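Local coordinates for methyltransferase domain-containing protein (PDB 1VE3) that binds S-adenosylmethionine and probably acts as a SAM-dependent methyltransferase, although its substrate is not known, at residues A[99-105]-A[130-136]. Sequence-based numbering, arbitrary orientation.
Sequences FEDKTFD and RVLKPSG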
loop_
_atom_site.group_PDB
_atom_site.type_symbol
_atom_site.label_atom_id
_atom_site.label_comp_id
_atom_site.label_asym_id
_atom_site.label_seq_id
_atom_site.Cartn_x
_atom_site.Cartn_y
_atom_site.Cartn_z
ATOM N N PHE A 99 6.642 29.510 -11.685
ATOM C CA PHE A 99 6.222 29.186 -13.046
ATOM C C PHE A 99 5.473 30.353 -13.677
ATOM O O PHE A 99 4.910 31.195 -12.972
ATOM C CB PHE A 99 5.313 27.950 -13.064
ATOM C CG PHE A 99 5.955 26.711 -12.512
ATOM C CD1 PHE A 99 7.098 26.181 -13.103
ATOM C CD2 PHE A 99 5.426 26.082 -11.389
ATOM C CE1 PHE A 99 7.708 25.042 -12.581
ATOM C CE2 PHE A 99 6.028 24.943 -10.858
ATOM C CZ PHE A 99 7.169 24.423 -11.452
ATOM N N GLU A 100 5.474 30.395 -15.004
ATOM C CA GLU A 100 4.776 31.444 -15.736
ATOM C C GLU A 100 3.288 31.151 -15.644
ATOM O O GLU A 100 2.885 30.057 -15.239
ATOM C CB GLU A 100 5.200 31.445 -17.209
ATOM C CG GLU A 100 6.695 31.581 -17.420
ATOM C CD GLU A 100 7.223 32.912 -16.933
ATOM O OE1 GLU A 100 6.954 33.936 -17.599
ATOM O OE2 GLU A 100 7.894 32.937 -15.878
ATOM N N ASP A 101 2.477 32.127 -16.024
ATOM C CA ASP A 101 1.031 31.976 -15.991
ATOM C C ASP A 101 0.581 30.975 -17.049
ATOM O O ASP A 101 1.219 30.835 -18.093
ATOM C CB ASP A 101 0.361 33.330 -16.238
ATOM C CG ASP A 101 0.933 34.426 -15.359
ATOM O OD1 ASP A 101 1.075 34.192 -14.146
ATOM O OD2 ASP A 101 1.241 35.522 -15.873
ATOM N N LYS A 102 -0.509 30.269 -16.770
ATOM C CA LYS A 102 -1.050 29.294 -17.708
ATOM C C LYS A 102 0.007 28.315 -18.212
ATOM O O LYS A 102 0.163 28.118 -19.413
ATOM C CB LYS A 102 -1.674 30.027 -18.896
ATOM C CG LYS A 102 -2.823 30.946 -18.517
ATOM C CD LYS A 102 -3.267 31.788 -19.704
ATOM C CE LYS A 102 -4.547 32.533 -19.386
ATOM N NZ LYS A 102 -4.436 33.281 -18.108
ATOM N N THR A 103 0.729 27.692 -17.294
ATOM C CA THR A 103 1.764 26.742 -17.674
ATOM C C THR A 103 1.295 25.289 -17.654
ATOM O O THR A 103 1.789 24.469 -18.424
ATOM C CB THR A 103 2.991 26.867 -16.745
ATOM O OG1 THR A 103 3.671 28.100 -17.015
ATOM C CG2 THR A 103 3.947 25.698 -16.950
ATOM N N PHE A 104 0.327 24.968 -16.803
ATOM C CA PHE A 104 -0.120 23.580 -16.688
ATOM C C PHE A 104 -1.522 23.224 -17.160
ATOM O O PHE A 104 -2.417 24.065 -17.210
ATOM C CB PHE A 104 0.046 23.129 -15.234
ATOM C CG PHE A 104 1.455 23.250 -14.728
ATOM C CD1 PHE A 104 2.382 22.236 -14.958
ATOM C CD2 PHE A 104 1.867 24.400 -14.057
ATOM C CE1 PHE A 104 3.708 22.366 -14.528
ATOM C CE2 PHE A 104 3.192 24.541 -13.623
ATOM C CZ PHE A 104 4.112 23.518 -13.861
ATOM N N ASP A 105 -1.688 21.953 -17.513
ATOM C CA ASP A 105 -2.973 21.413 -17.946
ATOM C C ASP A 105 -3.634 20.798 -16.715
ATOM O O ASP A 105 -4.857 20.694 -16.638
ATOM C CB ASP A 105 -2.779 20.320 -18.996
ATOM C CG ASP A 105 -2.245 20.854 -20.306
ATOM O OD1 ASP A 105 -2.962 21.650 -20.965
ATOM O OD2 ASP A 105 -1.106 20.471 -20.670
ATOM N N ARG A 130 -3.500 30.639 -11.245
ATOM C CA ARG A 130 -2.603 31.392 -12.114
ATOM C C ARG A 130 -1.745 30.559 -13.063
ATOM O O ARG A 130 -1.653 30.873 -14.251
ATOM C CB ARG A 130 -1.687 32.289 -11.273
ATOM C CG ARG A 130 -0.702 33.105 -12.102
ATOM C CD ARG A 130 0.166 34.005 -11.239
ATOM N NE ARG A 130 1.231 33.279 -10.550
ATOM C CZ ARG A 130 2.198 32.607 -11.164
ATOM N NH1 ARG A 130 2.238 32.562 -12.488
ATOM N NH2 ARG A 130 3.127 31.980 -10.457
ATOM N N VAL A 131 -1.110 29.510 -12.541
ATOM C CA VAL A 131 -0.239 28.650 -13.347
ATOM C C VAL A 131 -1.018 27.614 -14.162
ATOM O O VAL A 131 -0.455 26.888 -14.979
ATOM C CB VAL A 131 0.776 27.913 -12.454
ATOM C CG1 VAL A 131 1.592 28.921 -11.661
ATOM C CG2 VAL A 131 0.042 26.957 -11.513
ATOM N N LEU A 132 -2.322 27.560 -13.943
ATOM C CA LEU A 132 -3.168 26.615 -14.654
ATOM C C LEU A 132 -3.725 27.243 -15.933
ATOM O O LEU A 132 -4.116 28.415 -15.943
ATOM C CB LEU A 132 -4.317 26.197 -13.737
ATOM C CG LEU A 132 -5.003 24.854 -13.933
ATOM C CD1 LEU A 132 -3.980 23.737 -13.896
ATOM C CD2 LEU A 132 -6.038 24.666 -12.836
ATOM N N LYS A 133 -3.747 26.474 -17.019
ATOM C CA LYS A 133 -4.301 26.973 -18.267
ATOM C C LYS A 133 -5.810 27.060 -18.065
ATOM O O LYS A 133 -6.394 26.230 -17.373
ATOM C CB LYS A 133 -4.016 26.011 -19.419
ATOM C CG LYS A 133 -2.558 25.896 -19.835
ATOM C CD LYS A 133 -2.433 24.965 -21.041
ATOM C CE LYS A 133 -0.984 24.729 -21.416
ATOM N NZ LYS A 133 -0.859 23.669 -22.457
ATOM N N PRO A 134 -6.464 28.066 -18.670
ATOM C CA PRO A 134 -7.917 28.174 -18.497
ATOM C C PRO A 134 -8.646 26.861 -18.804
ATOM O O PRO A 134 -9.706 26.584 -18.249
ATOM C CB PRO A 134 -8.302 29.317 -19.448
ATOM C CG PRO A 134 -7.175 29.328 -20.473
ATOM C CD PRO A 134 -5.959 29.075 -19.619
ATOM N N SER A 135 -8.067 26.041 -19.674
ATOM C CA SER A 135 -8.687 24.761 -20.024
ATOM C C SER A 135 -8.187 23.641 -19.114
ATOM O O SER A 135 -8.587 22.484 -19.266
ATOM C CB SER A 135 -8.369 24.401 -21.474
ATOM O OG SER A 135 -6.969 24.309 -21.663
ATOM N N GLY A 136 -7.316 23.999 -18.172
ATOM C CA GLY A 136 -6.740 23.024 -17.261
ATOM C C GLY A 136 -7.636 22.579 -16.126
ATOM O O GLY A 136 -8.766 23.050 -15.994
HETATM O O HOH W 1 -3.889 32.676 -15.213
#
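Arg130, in the last turn of helix 118-131, reaches across to Phe99 and Asp101 and shows how one long side chain can pin a loop to a helix end. Its CB leads out with CG anti to the backbone N (chi1 179°), and the extended start carries CG and CD past Asp101, whose side chain crosses at a slant; CG lies 2.9 Å from OD1, with CD a little farther off. A bend at chi3 (77°) then turns the guanidinium back over Val131, whose CG1 lies against one face. NE is bonded outside this loop. At the tip NH1 and NH2 both grip Phe99 O, in the guanidinium plane, at 3.0 and 3.2 Å. NH1 also forms a salt bridge with Asp101 OD1 at 2.6 Å, on the anti side but well out of the carboxylate plane, the two flat groups 76° apart; Glu127 holds NH2 as well. Truncation to an alanine is likely to leave Phe99 O without both donors and Asp101 without its salt-bridge partner.

The backbones lock beside it: Lys102 N binds Arg130 O at 2.8 Å, Val131 O accepts from Thr103 N and Phe104 N, and Lys133 N returns to Phe104 O. Strand 132-133 pairs parallel to the start of 104-110, Leu132 beside Phe104, before a type I turn leads into 136-143, neighbour of 104-110 in the Rossmann-like sheet of class I SAM-dependent methyltransferases, joined by the helical crossover 118-131.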